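Local structure of protein (cytochrome C2) (Blastochloris viridis, 1CO6) at residues Phe10-Gly20 / Asn25-Gly33; Glu60-Pro70 / Gly83-Ile94. The protein carries electrons through a covalently bound heme c, donating them to the oxidized bacteriochlorophyll in the photophosphorylation pathway of this purple bacterium. One frame throughout, in Å; residues are numbered along the deposited sequence.

Interaction 1. Residues Phe10-Gly20 / Asn25-Gly33. With HEC (heme c), chain B.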
loop_
_atom_site.group_PDB
_atom_site.type_symbol
_atom_site.label_atom_id
_atom_site.label_comp_id
_atom_site.label_asym_id
_atom_site.label_seq_id
_atom_site.Cartn_x
_atom_site.Cartn_y
_atom_site.Cartn_z
ATOM N N PHE A 10 2.437 4.795 -8.919
ATOM C CA PHE A 10 2.295 3.375 -8.592
ATOM C C PHE A 10 3.350 2.450 -9.207
ATOM O O PHE A 10 3.614 1.337 -8.735
ATOM C CB PHE A 10 0.902 2.806 -8.876
ATOM C CG PHE A 10 0.627 1.527 -8.091
ATOM C CD1 PHE A 10 0.772 0.283 -8.721
ATOM C CD2 PHE A 10 0.328 1.606 -6.729
ATOM C CE1 PHE A 10 0.525 -0.896 -8.016
ATOM C CE2 PHE A 10 0.097 0.423 -6.010
ATOM C CZ PHE A 10 0.223 -0.822 -6.663
ATOM N N LYS A 11 3.970 2.921 -10.294
ATOM C CA LYS A 11 5.017 2.149 -10.997
ATOM C C LYS A 11 6.135 1.791 -10.030
ATOM O O LYS A 11 6.643 0.658 -10.154
ATOM C CB LYS A 11 5.488 2.872 -12.253
ATOM C CG LYS A 11 4.609 2.531 -13.464
ATOM C CD LYS A 11 4.479 3.686 -14.431
ATOM C CE LYS A 11 5.761 3.988 -15.177
ATOM N NZ LYS A 11 6.735 4.701 -14.304
ATOM N N GLN A 12 6.466 2.635 -9.084
ATOM C CA GLN A 12 7.523 2.288 -8.100
ATOM C C GLN A 12 7.061 1.081 -7.297
ATOM O O GLN A 12 7.804 0.098 -7.130
ATOM C CB GLN A 12 8.033 3.431 -7.272
ATOM C CG GLN A 12 7.267 4.670 -7.005
ATOM C CD GLN A 12 8.059 5.782 -6.356
ATOM O OE1 GLN A 12 7.836 6.996 -6.568
ATOM N NE2 GLN A 12 9.011 5.452 -5.488
ATOM N N CYS A 13 5.801 1.040 -6.910
ATOM C CA CYS A 13 5.204 -0.041 -6.145
ATOM C C CYS A 13 5.009 -1.346 -6.925
ATOM O O CYS A 13 5.100 -2.402 -6.296
ATOM C CB CYS A 13 3.774 0.362 -5.697
ATOM S SG CYS A 13 3.660 2.080 -5.094
ATOM N N LEU A 14 4.661 -1.230 -8.200
ATOM C CA LEU A 14 4.371 -2.423 -9.024
ATOM C C LEU A 14 5.427 -3.526 -9.047
ATOM O O LEU A 14 5.038 -4.696 -9.243
ATOM C CB LEU A 14 3.997 -1.896 -10.412
ATOM C CG LEU A 14 3.270 -2.856 -11.317
ATOM C CD1 LEU A 14 2.022 -3.450 -10.664
ATOM C CD2 LEU A 14 2.899 -2.069 -12.589
ATOM N N VAL A 15 6.660 -3.183 -8.886
ATOM C CA VAL A 15 7.823 -4.069 -8.839
ATOM C C VAL A 15 7.551 -5.117 -7.754
ATOM O O VAL A 15 7.818 -6.320 -7.949
ATOM C CB VAL A 15 9.088 -3.248 -8.557
ATOM C CG1 VAL A 15 10.317 -4.109 -8.337
ATOM C CG2 VAL A 15 9.320 -2.155 -9.625
ATOM N N CYS A 16 6.974 -4.679 -6.640
ATOM C CA CYS A 16 6.692 -5.639 -5.541
ATOM C C CYS A 16 5.263 -5.918 -5.253
ATOM O O CYS A 16 4.992 -6.947 -4.586
ATOM C CB CYS A 16 7.420 -5.160 -4.263
ATOM S SG CYS A 16 9.200 -4.793 -4.420
ATOM N N HIS A 17 4.338 -5.117 -5.726
ATOM C CA HIS A 17 2.913 -5.293 -5.413
ATOM C C HIS A 17 2.045 -5.326 -6.657
ATOM O O HIS A 17 2.348 -4.664 -7.677
ATOM C CB HIS A 17 2.467 -4.056 -4.557
ATOM C CG HIS A 17 3.006 -3.916 -3.186
ATOM N ND1 HIS A 17 2.512 -4.613 -2.144
ATOM C CD2 HIS A 17 3.886 -3.021 -2.673
ATOM C CE1 HIS A 17 3.172 -4.234 -1.056
ATOM N NE2 HIS A 17 4.038 -3.210 -1.300
ATOM N N SER A 18 0.990 -6.095 -6.551
ATOM C CA SER A 18 -0.051 -6.193 -7.571
ATOM C C SER A 18 -1.319 -5.458 -7.060
ATOM O O SER A 18 -1.583 -5.340 -5.850
ATOM C CB SER A 18 -0.427 -7.653 -7.885
ATOM O OG SER A 18 0.717 -8.157 -8.566
ATOM N N ILE A 19 -2.110 -5.012 -8.006
ATOM C CA ILE A 19 -3.398 -4.321 -7.835
ATOM C C ILE A 19 -4.260 -4.595 -9.076
ATOM O O ILE A 19 -3.734 -4.830 -10.212
ATOM C CB ILE A 19 -3.097 -2.786 -7.587
ATOM C CG1 ILE A 19 -4.250 -2.126 -6.771
ATOM C CG2 ILE A 19 -2.792 -2.050 -8.938
ATOM C CD1 ILE A 19 -4.003 -0.629 -6.373
ATOM N N GLY A 20 -5.573 -4.570 -8.960
ATOM C CA GLY A 20 -6.405 -4.813 -10.171
ATOM C C GLY A 20 -6.823 -6.275 -10.177
ATOM O O GLY A 20 -6.490 -7.071 -9.310
ATOM N N ASN A 25 -0.152 -12.258 -4.713
ATOM C CA ASN A 25 0.933 -11.821 -3.824
ATOM C C ASN A 25 2.283 -11.970 -4.535
ATOM O O ASN A 25 2.425 -12.991 -5.247
ATOM C CB ASN A 25 0.905 -12.676 -2.556
ATOM C CG ASN A 25 -0.265 -12.333 -1.673
ATOM O OD1 ASN A 25 -0.574 -11.131 -1.514
ATOM N ND2 ASN A 25 -0.924 -13.328 -1.084
ATOM N N LYS A 26 3.177 -11.026 -4.356
ATOM C CA LYS A 26 4.552 -11.083 -4.960
ATOM C C LYS A 26 5.566 -10.885 -3.833
ATOM O O LYS A 26 5.434 -11.597 -2.816
ATOM C CB LYS A 26 4.749 -10.103 -6.086
ATOM C CG LYS A 26 3.771 -10.393 -7.227
ATOM C CD LYS A 26 4.043 -9.485 -8.411
ATOM C CE LYS A 26 3.888 -8.021 -8.072
ATOM N NZ LYS A 26 4.289 -7.158 -9.224
ATOM N N VAL A 27 6.559 -10.017 -4.017
ATOM C CA VAL A 27 7.494 -9.762 -2.905
ATOM C C VAL A 27 6.618 -9.099 -1.796
ATOM O O VAL A 27 6.859 -9.367 -0.624
ATOM C CB VAL A 27 8.734 -8.942 -3.267
ATOM C CG1 VAL A 27 9.481 -8.361 -2.046
ATOM C CG2 VAL A 27 9.750 -9.813 -4.039
ATOM N N GLY A 28 5.631 -8.302 -2.228
ATOM C CA GLY A 28 4.751 -7.638 -1.237
ATOM C C GLY A 28 3.338 -8.136 -1.498
ATOM O O GLY A 28 3.035 -8.739 -2.542
ATOM N N PRO A 29 2.443 -7.858 -0.564
ATOM C CA PRO A 29 1.057 -8.334 -0.656
ATOM C C PRO A 29 0.171 -7.520 -1.584
ATOM O O PRO A 29 0.472 -6.332 -1.859
ATOM C CB PRO A 29 0.528 -8.237 0.786
ATOM C CG PRO A 29 1.320 -7.114 1.428
ATOM C CD PRO A 29 2.709 -7.171 0.732
ATOM N N VAL A 30 -0.901 -8.167 -2.012
ATOM C CA VAL A 30 -1.866 -7.448 -2.921
ATOM C C VAL A 30 -2.378 -6.151 -2.251
ATOM O O VAL A 30 -2.662 -6.111 -1.031
ATOM C CB VAL A 30 -3.050 -8.364 -3.271
ATOM C CG1 VAL A 30 -4.192 -7.615 -3.918
ATOM C CG2 VAL A 30 -2.562 -9.505 -4.159
ATOM N N LEU A 31 -2.550 -5.094 -3.039
ATOM C CA LEU A 31 -3.023 -3.804 -2.517
ATOM C C LEU A 31 -4.458 -3.497 -2.872
ATOM O O LEU A 31 -4.824 -2.321 -2.690
ATOM C CB LEU A 31 -2.038 -2.661 -2.828
ATOM C CG LEU A 31 -0.648 -2.720 -2.249
ATOM C CD1 LEU A 31 0.170 -1.511 -2.689
ATOM C CD2 LEU A 31 -0.604 -2.854 -0.710
ATOM N N ASN A 32 -5.202 -4.447 -3.330
ATOM C CA ASN A 32 -6.658 -4.277 -3.610
ATOM C C ASN A 32 -7.316 -4.152 -2.219
ATOM O O ASN A 32 -6.913 -4.875 -1.284
ATOM C CB ASN A 32 -7.226 -5.529 -4.279
ATOM C CG ASN A 32 -6.845 -5.567 -5.751
ATOM O OD1 ASN A 32 -6.753 -4.501 -6.377
ATOM N ND2 ASN A 32 -6.630 -6.793 -6.226
ATOM N N GLY A 33 -8.300 -3.288 -2.127
ATOM C CA GLY A 33 -9.014 -3.019 -0.876
ATOM C C GLY A 33 -8.095 -2.636 0.265
ATOM O O GLY A 33 -8.308 -3.062 1.412
HETATM FE FE HEC B . 5.106 -2.128 -0.042
HETATM C CHA HEC B . 3.943 -3.907 2.542
HETATM C CHB HEC B . 2.386 -0.049 0.117
HETATM C CHC HEC B . 6.460 -0.139 -2.544
HETATM C CHD HEC B . 7.621 -4.450 -0.539
HETATM N NA HEC B . 3.447 -2.015 1.105
HETATM C C1A HEC B . 3.195 -2.768 2.247
HETATM C C2A HEC B . 2.057 -2.221 2.930
HETATM C C3A HEC B . 1.646 -1.144 2.248
HETATM C C4A HEC B . 2.511 -0.975 1.100
HETATM C CMA HEC B . 0.474 -0.187 2.572
HETATM C CAA HEC B . 1.378 -2.858 4.185
HETATM C CBA HEC B . 0.420 -3.973 3.670
HETATM C CGA HEC B . -0.420 -4.703 4.689
HETATM O O1A HEC B . -0.327 -4.351 5.853
HETATM O O2A HEC B . -1.136 -5.618 4.208
HETATM N NB HEC B . 4.538 -0.480 -1.017
HETATM C C1B HEC B . 3.326 0.198 -0.835
HETATM C C2B HEC B . 3.289 1.303 -1.763
HETATM C C3B HEC B . 4.425 1.301 -2.465
HETATM C C4B HEC B . 5.212 0.183 -2.042
HETATM C CMB HEC B . 2.086 2.268 -1.828
HETATM C CAB HEC B . 4.781 2.311 -3.609
HETATM C CBB HEC B . 5.091 3.613 -3.161
HETATM N NC HEC B . 6.717 -2.272 -1.276
HETATM C C1C HEC B . 7.095 -1.342 -2.218
HETATM C C2C HEC B . 8.297 -1.829 -2.871
HETATM C C3C HEC B . 8.644 -2.989 -2.299
HETATM C C4C HEC B . 7.643 -3.308 -1.316
HETATM C CMC HEC B . 9.041 -1.056 -3.979
HETATM C CAC HEC B . 9.849 -3.923 -2.730
HETATM C CBC HEC B . 11.165 -3.433 -2.743
HETATM N ND HEC B . 5.636 -3.869 0.812
HETATM C C1D HEC B . 6.750 -4.653 0.506
HETATM C C2D HEC B . 6.833 -5.732 1.494
HETATM C C3D HEC B . 5.804 -5.596 2.331
HETATM C C4D HEC B . 5.065 -4.429 1.937
HETATM C CMD HEC B . 7.954 -6.803 1.474
HETATM C CAD HEC B . 5.483 -6.434 3.597
HETATM C CBD HEC B . 6.055 -5.724 4.866
HETATM C CGD HEC B . 6.248 -6.652 6.051
HETATM O O1D HEC B . 6.979 -6.099 6.928
HETATM O O2D HEC B . 5.718 -7.788 6.100
HETATM O O HOH W 1 7.785 -9.042 -6.888
HETATM O O HOH W 2 1.262 -8.229 -4.631
#
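The CXXCH heme-attachment motif and the loop that backs its axial histidine meet here, H17 ND1 donating to P29 O at 2.7 Å. C13 and C16 hold the heme through thioether bonds from their SG atoms to CAB and CAC, and H17 NE2 binds the iron at 2.0 Å. The P29 carbonyl lies at the edge of the imidazole, nearly in its plane, and the N-H points almost straight at it (166°). L31 CD1 rests over one face of the same ring, 3.9 Å from its centroid, and also touches the edge of the F10 ring. Backbone bonds tie the two segments together before and after the histidine: G28 N to C16 O and L31 N to S18 O. Further along, the N32 amide closes a two-bond pair with G20, taking G20 N on an in-plane lone pair of OD1 (2.8 Å) and giving ND2 to G20 O from above that carbonyl's plane. K26, its chain bent at CG-CD (chi3 -61°), passes S18 and reaches L14 O with NZ at 2.6 Å. With one nitrogen on iron and the other on a carbonyl, the imidazole's rotation is fixed, and the ND1 bond probably strengthens its electron donation to the metal.

Interaction 2. Residues Glu60-Pro70 / Gly83-Ile94; sequences EEVFREYIRDP and GVKDEQKVSDLI. With HEC (heme c), chain B.
The R64 guanidinium has V90 CG1 and I94 CD1 over a face; at its edge NH2 donates to S91 OG at 2.8 Å, 12° out of the guanidinium plane, and NH1 reaches E87 O only weakly. The bend in the R64 chain at CG-CD (chi3 -78°) turns this head group among E87, V90, S91 and I94, a knob in a hole of helix 87-98. The R68 guanidinium, less surely placed, has V90 CG2 over one face and K85 O at its edge, weakly bonded to NE. Over one face of the F63 ring lies I67 CB, offset toward the rim; at its edge are L93 CD2 and the heme methyl CMB, 3.5 Å from F63 CZ, and I94 CG1 is 3.7 Å from F63 CD2. I67 divides its branches: CG2 packs on V90 CG2, whereas CD1 lies 3.6 Å from heme C2B. In the loop before helix 87-98, V84 N donates to I67 O. E60 covers I94 CG2 and pairs with K98 beyond the contact. The axes of helices 60-68 and 87-94 approach to 10.7 Å at 131°; apolar side chains pack toward the heme and two arginines toward the outside, in the helix packing that belongs to the cytochrome c fold.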
loop_
_atom_site.group_PDB
_atom_site.type_symbol
_atom_site.label_atom_id
_atom_site.label_comp_id
_atom_site.label_asym_id
_atom_site.label_seq_id
_atom_site.Cartn_x
_atom_site.Cartn_y
_atom_site.Cartn_z
ATOM N N GLU A 60 -6.269 6.696 5.430
ATOM C CA GLU A 60 -5.508 7.597 4.557
ATOM C C GLU A 60 -4.414 8.337 5.283
ATOM O O GLU A 60 -3.292 8.399 4.735
ATOM C CB GLU A 60 -6.367 8.636 3.849
ATOM C CG GLU A 60 -7.226 8.135 2.693
ATOM C CD GLU A 60 -7.788 9.256 1.853
ATOM O OE1 GLU A 60 -7.267 10.362 1.718
ATOM O OE2 GLU A 60 -8.853 8.898 1.307
ATOM N N GLU A 61 -4.712 8.852 6.467
ATOM C CA GLU A 61 -3.709 9.622 7.258
ATOM C C GLU A 61 -2.522 8.748 7.661
ATOM O O GLU A 61 -1.347 9.155 7.522
ATOM C CB GLU A 61 -4.452 10.220 8.429
ATOM C CG GLU A 61 -3.928 10.886 9.661
ATOM C CD GLU A 61 -4.810 10.884 10.889
ATOM O OE1 GLU A 61 -5.070 11.817 11.656
ATOM O OE2 GLU A 61 -5.309 9.733 11.083
ATOM N N VAL A 62 -2.837 7.545 8.145
ATOM C CA VAL A 62 -1.787 6.567 8.521
ATOM C C VAL A 62 -1.009 6.137 7.255
ATOM O O VAL A 62 0.257 6.048 7.359
ATOM C CB VAL A 62 -2.351 5.362 9.299
ATOM C CG1 VAL A 62 -1.264 4.286 9.478
ATOM C CG2 VAL A 62 -2.999 5.774 10.624
ATOM N N PHE A 63 -1.687 5.939 6.133
ATOM C CA PHE A 63 -0.944 5.555 4.895
ATOM C C PHE A 63 0.055 6.660 4.523
ATOM O O PHE A 63 1.205 6.461 4.138
ATOM C CB PHE A 63 -1.896 5.243 3.743
ATOM C CG PHE A 63 -1.260 5.017 2.396
ATOM C CD1 PHE A 63 -0.783 3.723 2.100
ATOM C CD2 PHE A 63 -1.129 6.017 1.457
ATOM C CE1 PHE A 63 -0.204 3.444 0.841
ATOM C CE2 PHE A 63 -0.499 5.789 0.213
ATOM C CZ PHE A 63 -0.069 4.484 -0.084
ATOM N N ARG A 64 -0.430 7.870 4.651
ATOM C CA ARG A 64 0.324 9.096 4.335
ATOM C C ARG A 64 1.601 9.145 5.146
ATOM O O ARG A 64 2.692 9.431 4.590
ATOM C CB ARG A 64 -0.578 10.318 4.565
ATOM C CG ARG A 64 -0.038 11.621 4.037
ATOM C CD ARG A 64 -1.040 12.704 3.968
ATOM N NE ARG A 64 -1.983 12.692 2.871
ATOM C CZ ARG A 64 -1.689 13.088 1.620
ATOM N NH1 ARG A 64 -0.496 13.506 1.167
ATOM N NH2 ARG A 64 -2.721 13.135 0.783
ATOM N N GLU A 65 1.478 8.940 6.456
ATOM C CA GLU A 65 2.677 8.974 7.316
ATOM C C GLU A 65 3.616 7.803 7.028
ATOM O O GLU A 65 4.869 7.932 7.021
ATOM C CB GLU A 65 2.414 9.023 8.813
ATOM C CG GLU A 65 1.170 8.413 9.385
ATOM C CD GLU A 65 0.654 8.971 10.679
ATOM O OE1 GLU A 65 -0.181 8.458 11.406
ATOM O OE2 GLU A 65 1.157 10.090 10.956
ATOM N N TYR A 66 3.068 6.623 6.810
ATOM C CA TYR A 66 3.866 5.435 6.530
ATOM C C TYR A 66 4.647 5.567 5.259
ATOM O O TYR A 66 5.843 5.308 5.187
ATOM C CB TYR A 66 2.951 4.192 6.425
ATOM C CG TYR A 66 3.568 2.922 5.918
ATOM C CD1 TYR A 66 3.351 2.489 4.601
ATOM C CD2 TYR A 66 4.392 2.149 6.766
ATOM C CE1 TYR A 66 3.900 1.298 4.132
ATOM C CE2 TYR A 66 4.948 0.927 6.306
ATOM C CZ TYR A 66 4.710 0.548 4.993
ATOM O OH TYR A 66 5.227 -0.629 4.567
ATOM N N ILE A 67 3.963 5.928 4.188
ATOM C CA ILE A 67 4.617 6.020 2.870
ATOM C C ILE A 67 5.739 7.038 2.782
ATOM O O ILE A 67 6.676 6.774 1.963
ATOM C CB ILE A 67 3.523 6.032 1.766
ATOM C CG1 ILE A 67 3.908 5.236 0.509
ATOM C CG2 ILE A 67 3.176 7.530 1.463
ATOM C CD1 ILE A 67 4.263 3.732 0.673
ATOM N N ARG A 68 5.769 8.105 3.552
ATOM C CA ARG A 68 6.882 9.039 3.528
ATOM C C ARG A 68 8.155 8.358 4.068
ATOM O O ARG A 68 9.236 8.750 3.607
ATOM C CB ARG A 68 6.623 10.273 4.413
ATOM C CG ARG A 68 5.358 11.064 4.142
ATOM C CD ARG A 68 5.206 11.395 2.696
ATOM N NE ARG A 68 4.310 12.504 2.371
ATOM C CZ ARG A 68 2.975 12.359 2.465
ATOM N NH1 ARG A 68 2.495 11.179 2.858
ATOM N NH2 ARG A 68 2.157 13.370 2.171
ATOM N N ASP A 69 8.002 7.436 4.991
ATOM C CA ASP A 69 9.157 6.760 5.607
ATOM C C ASP A 69 8.721 5.471 6.320
ATOM O O ASP A 69 8.475 5.520 7.522
ATOM C CB ASP A 69 9.857 7.689 6.598
ATOM C CG ASP A 69 11.174 7.133 7.120
ATOM O OD1 ASP A 69 11.870 7.993 7.715
ATOM O OD2 ASP A 69 11.581 5.944 6.987
ATOM N N PRO A 70 8.646 4.399 5.562
ATOM C CA PRO A 70 8.162 3.149 6.103
ATOM C C PRO A 70 8.843 2.676 7.364
ATOM O O PRO A 70 8.074 2.261 8.290
ATOM C CB PRO A 70 8.208 2.176 4.909
ATOM C CG PRO A 70 8.278 3.014 3.667
ATOM C CD PRO A 70 8.902 4.323 4.109
ATOM N N GLY A 83 10.661 5.534 0.547
ATOM C CA GLY A 83 9.382 6.236 0.803
ATOM C C GLY A 83 9.134 7.274 -0.308
ATOM O O GLY A 83 9.982 7.494 -1.201
ATOM N N VAL A 84 7.948 7.837 -0.259
ATOM C CA VAL A 84 7.514 8.870 -1.240
ATOM C C VAL A 84 7.371 10.146 -0.391
ATOM O O VAL A 84 6.505 10.282 0.458
ATOM C CB VAL A 84 6.338 8.439 -2.089
ATOM C CG1 VAL A 84 5.919 9.486 -3.163
ATOM C CG2 VAL A 84 6.481 7.080 -2.787
ATOM N N LYS A 85 8.246 11.100 -0.566
ATOM C CA LYS A 85 8.281 12.367 0.190
ATOM C C LYS A 85 7.313 13.427 -0.364
ATOM O O LYS A 85 6.642 14.129 0.445
ATOM C CB LYS A 85 9.691 12.939 0.071
ATOM C CG LYS A 85 10.765 12.318 0.928
ATOM C CD LYS A 85 10.523 10.881 1.325
ATOM C CE LYS A 85 11.603 10.406 2.301
ATOM N NZ LYS A 85 11.949 9.024 1.921
ATOM N N ASP A 86 7.279 13.505 -1.667
ATOM C CA ASP A 86 6.407 14.485 -2.355
ATOM C C ASP A 86 4.940 14.290 -1.991
ATOM O O ASP A 86 4.344 13.227 -2.257
ATOM C CB ASP A 86 6.777 14.434 -3.825
ATOM C CG ASP A 86 6.103 15.525 -4.625
ATOM O OD1 ASP A 86 4.899 15.704 -4.652
ATOM O OD2 ASP A 86 6.919 16.252 -5.186
ATOM N N GLU A 87 4.314 15.293 -1.440
ATOM C CA GLU A 87 2.945 15.440 -0.988
ATOM C C GLU A 87 1.864 15.232 -2.035
ATOM O O GLU A 87 0.823 14.581 -1.814
ATOM C CB GLU A 87 2.788 16.831 -0.377
ATOM C CG GLU A 87 1.472 17.534 -0.189
ATOM C CD GLU A 87 1.532 18.775 0.683
ATOM O OE1 GLU A 87 2.531 19.395 1.042
ATOM O OE2 GLU A 87 0.366 19.098 1.048
ATOM N N GLN A 88 2.117 15.834 -3.180
ATOM C CA GLN A 88 1.249 15.742 -4.343
ATOM C C GLN A 88 1.250 14.287 -4.839
ATOM O O GLN A 88 0.177 13.744 -5.145
ATOM C CB GLN A 88 1.660 16.752 -5.429
ATOM C CG GLN A 88 0.747 16.757 -6.645
ATOM C CD GLN A 88 -0.704 17.027 -6.384
ATOM O OE1 GLN A 88 -1.673 16.251 -6.556
ATOM N NE2 GLN A 88 -0.950 18.221 -5.886
ATOM N N LYS A 89 2.452 13.691 -4.909
ATOM C CA LYS A 89 2.553 12.289 -5.362
ATOM C C LYS A 89 1.745 11.329 -4.486
ATOM O O LYS A 89 1.051 10.449 -5.025
ATOM C CB LYS A 89 4.001 11.807 -5.389
ATOM C CG LYS A 89 4.760 12.509 -6.518
ATOM C CD LYS A 89 6.091 11.769 -6.687
ATOM C CE LYS A 89 6.757 12.193 -7.985
ATOM N NZ LYS A 89 7.276 13.581 -7.844
ATOM N N VAL A 90 1.847 11.546 -3.180
ATOM C CA VAL A 90 1.122 10.734 -2.171
ATOM C C VAL A 90 -0.377 10.891 -2.411
ATOM O O VAL A 90 -1.138 9.920 -2.467
ATOM C CB VAL A 90 1.634 11.021 -0.739
ATOM C CG1 VAL A 90 0.734 10.326 0.320
ATOM C CG2 VAL A 90 3.087 10.607 -0.518
ATOM N N SER A 91 -0.827 12.139 -2.517
ATOM C CA SER A 91 -2.250 12.461 -2.803
ATOM C C SER A 91 -2.689 11.761 -4.081
ATOM O O SER A 91 -3.773 11.145 -4.131
ATOM C CB SER A 91 -2.457 13.976 -2.823
ATOM O OG SER A 91 -2.138 14.537 -1.560
ATOM N N ASP A 92 -1.889 11.743 -5.133
ATOM C CA ASP A 92 -2.236 11.071 -6.409
ATOM C C ASP A 92 -2.306 9.543 -6.226
ATOM O O ASP A 92 -3.254 8.888 -6.670
ATOM C CB ASP A 92 -1.291 11.461 -7.550
ATOM C CG ASP A 92 -1.530 12.938 -7.928
ATOM O OD1 ASP A 92 -2.593 13.495 -7.683
ATOM O OD2 ASP A 92 -0.564 13.513 -8.443
ATOM N N LEU A 93 -1.247 9.071 -5.528
ATOM C CA LEU A 93 -1.151 7.634 -5.215
ATOM C C LEU A 93 -2.388 7.107 -4.505
ATOM O O LEU A 93 -2.917 6.020 -4.824
ATOM C CB LEU A 93 0.152 7.533 -4.377
ATOM C CG LEU A 93 0.403 6.101 -3.891
ATOM C CD1 LEU A 93 0.592 5.213 -5.120
ATOM C CD2 LEU A 93 1.628 6.130 -2.972
ATOM N N ILE A 94 -2.814 7.823 -3.470
ATOM C CA ILE A 94 -4.021 7.519 -2.718
ATOM C C ILE A 94 -5.210 7.454 -3.682
ATOM O O ILE A 94 -5.968 6.436 -3.594
ATOM C CB ILE A 94 -4.332 8.519 -1.563
ATOM C CG1 ILE A 94 -3.292 8.417 -0.445
ATOM C CG2 ILE A 94 -5.786 8.283 -0.997
ATOM C CD1 ILE A 94 -3.302 9.600 0.565
HETATM FE FE HEC B . 5.106 -2.128 -0.042
HETATM C CHA HEC B . 3.943 -3.907 2.542
HETATM C CHB HEC B . 2.386 -0.049 0.117
HETATM C CHC HEC B . 6.460 -0.139 -2.544
HETATM C CHD HEC B . 7.621 -4.450 -0.539
HETATM N NA HEC B . 3.447 -2.015 1.105
HETATM C C1A HEC B . 3.195 -2.768 2.247
HETATM C C2A HEC B . 2.057 -2.221 2.930
HETATM C C3A HEC B . 1.646 -1.144 2.248
HETATM C C4A HEC B . 2.511 -0.975 1.100
HETATM C CMA HEC B . 0.474 -0.187 2.572
HETATM C CAA HEC B . 1.378 -2.858 4.185
HETATM C CBA HEC B . 0.420 -3.973 3.670
HETATM C CGA HEC B . -0.420 -4.703 4.689
HETATM O O1A HEC B . -0.327 -4.351 5.853
HETATM O O2A HEC B . -1.136 -5.618 4.208
HETATM N NB HEC B . 4.538 -0.480 -1.017
HETATM C C1B HEC B . 3.326 0.198 -0.835
HETATM C C2B HEC B . 3.289 1.303 -1.763
HETATM C C3B HEC B . 4.425 1.301 -2.465
HETATM C C4B HEC B . 5.212 0.183 -2.042
HETATM C CMB HEC B . 2.086 2.268 -1.828
HETATM C CAB HEC B . 4.781 2.311 -3.609
HETATM C CBB HEC B . 5.091 3.613 -3.161
HETATM N NC HEC B . 6.717 -2.272 -1.276
HETATM C C1C HEC B . 7.095 -1.342 -2.218
HETATM C C2C HEC B . 8.297 -1.829 -2.871
HETATM C C3C HEC B . 8.644 -2.989 -2.299
HETATM C C4C HEC B . 7.643 -3.308 -1.316
HETATM C CMC HEC B . 9.041 -1.056 -3.979
HETATM C CAC HEC B . 9.849 -3.923 -2.730
HETATM C CBC HEC B . 11.165 -3.433 -2.743
HETATM N ND HEC B . 5.636 -3.869 0.812
HETATM C C1D HEC B . 6.750 -4.653 0.506
HETATM C C2D HEC B . 6.833 -5.732 1.494
HETATM C C3D HEC B . 5.804 -5.596 2.331
HETATM C C4D HEC B . 5.065 -4.429 1.937
HETATM C CMD HEC B . 7.954 -6.803 1.474
HETATM C CAD HEC B . 5.483 -6.434 3.597
HETATM C CBD HEC B . 6.055 -5.724 4.866
HETATM C CGD HEC B . 6.248 -6.652 6.051
HETATM O O1D HEC B . 6.979 -6.099 6.928
HETATM O O2D HEC B . 5.718 -7.788 6.100
#

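How the interactions relate
Interaction 1 closes before interaction 2 opens along the chain, and their centres lie 15 Å apart on opposite sides of the chain's centre. Both touch the heme: residues 10-20 supply the thioether links and the histidine ligand, 25-33 backs that ligand and packs on the heme, while F63, Y66, I67 and V84 of interaction 2 line other parts of the pocket, with I67 and Y66 packing near the second axial ligand, M79. The two contacts meet where helix 3-14 packs on helix 87-98, F10 CD2 lying 4.0 Å from L93 CD1; Q12 also touches V84. Helices 3-14, 60-68 and 87-98 are joined around one heme, within the single cytochrome c domain that holds this electron carrier's cofactor.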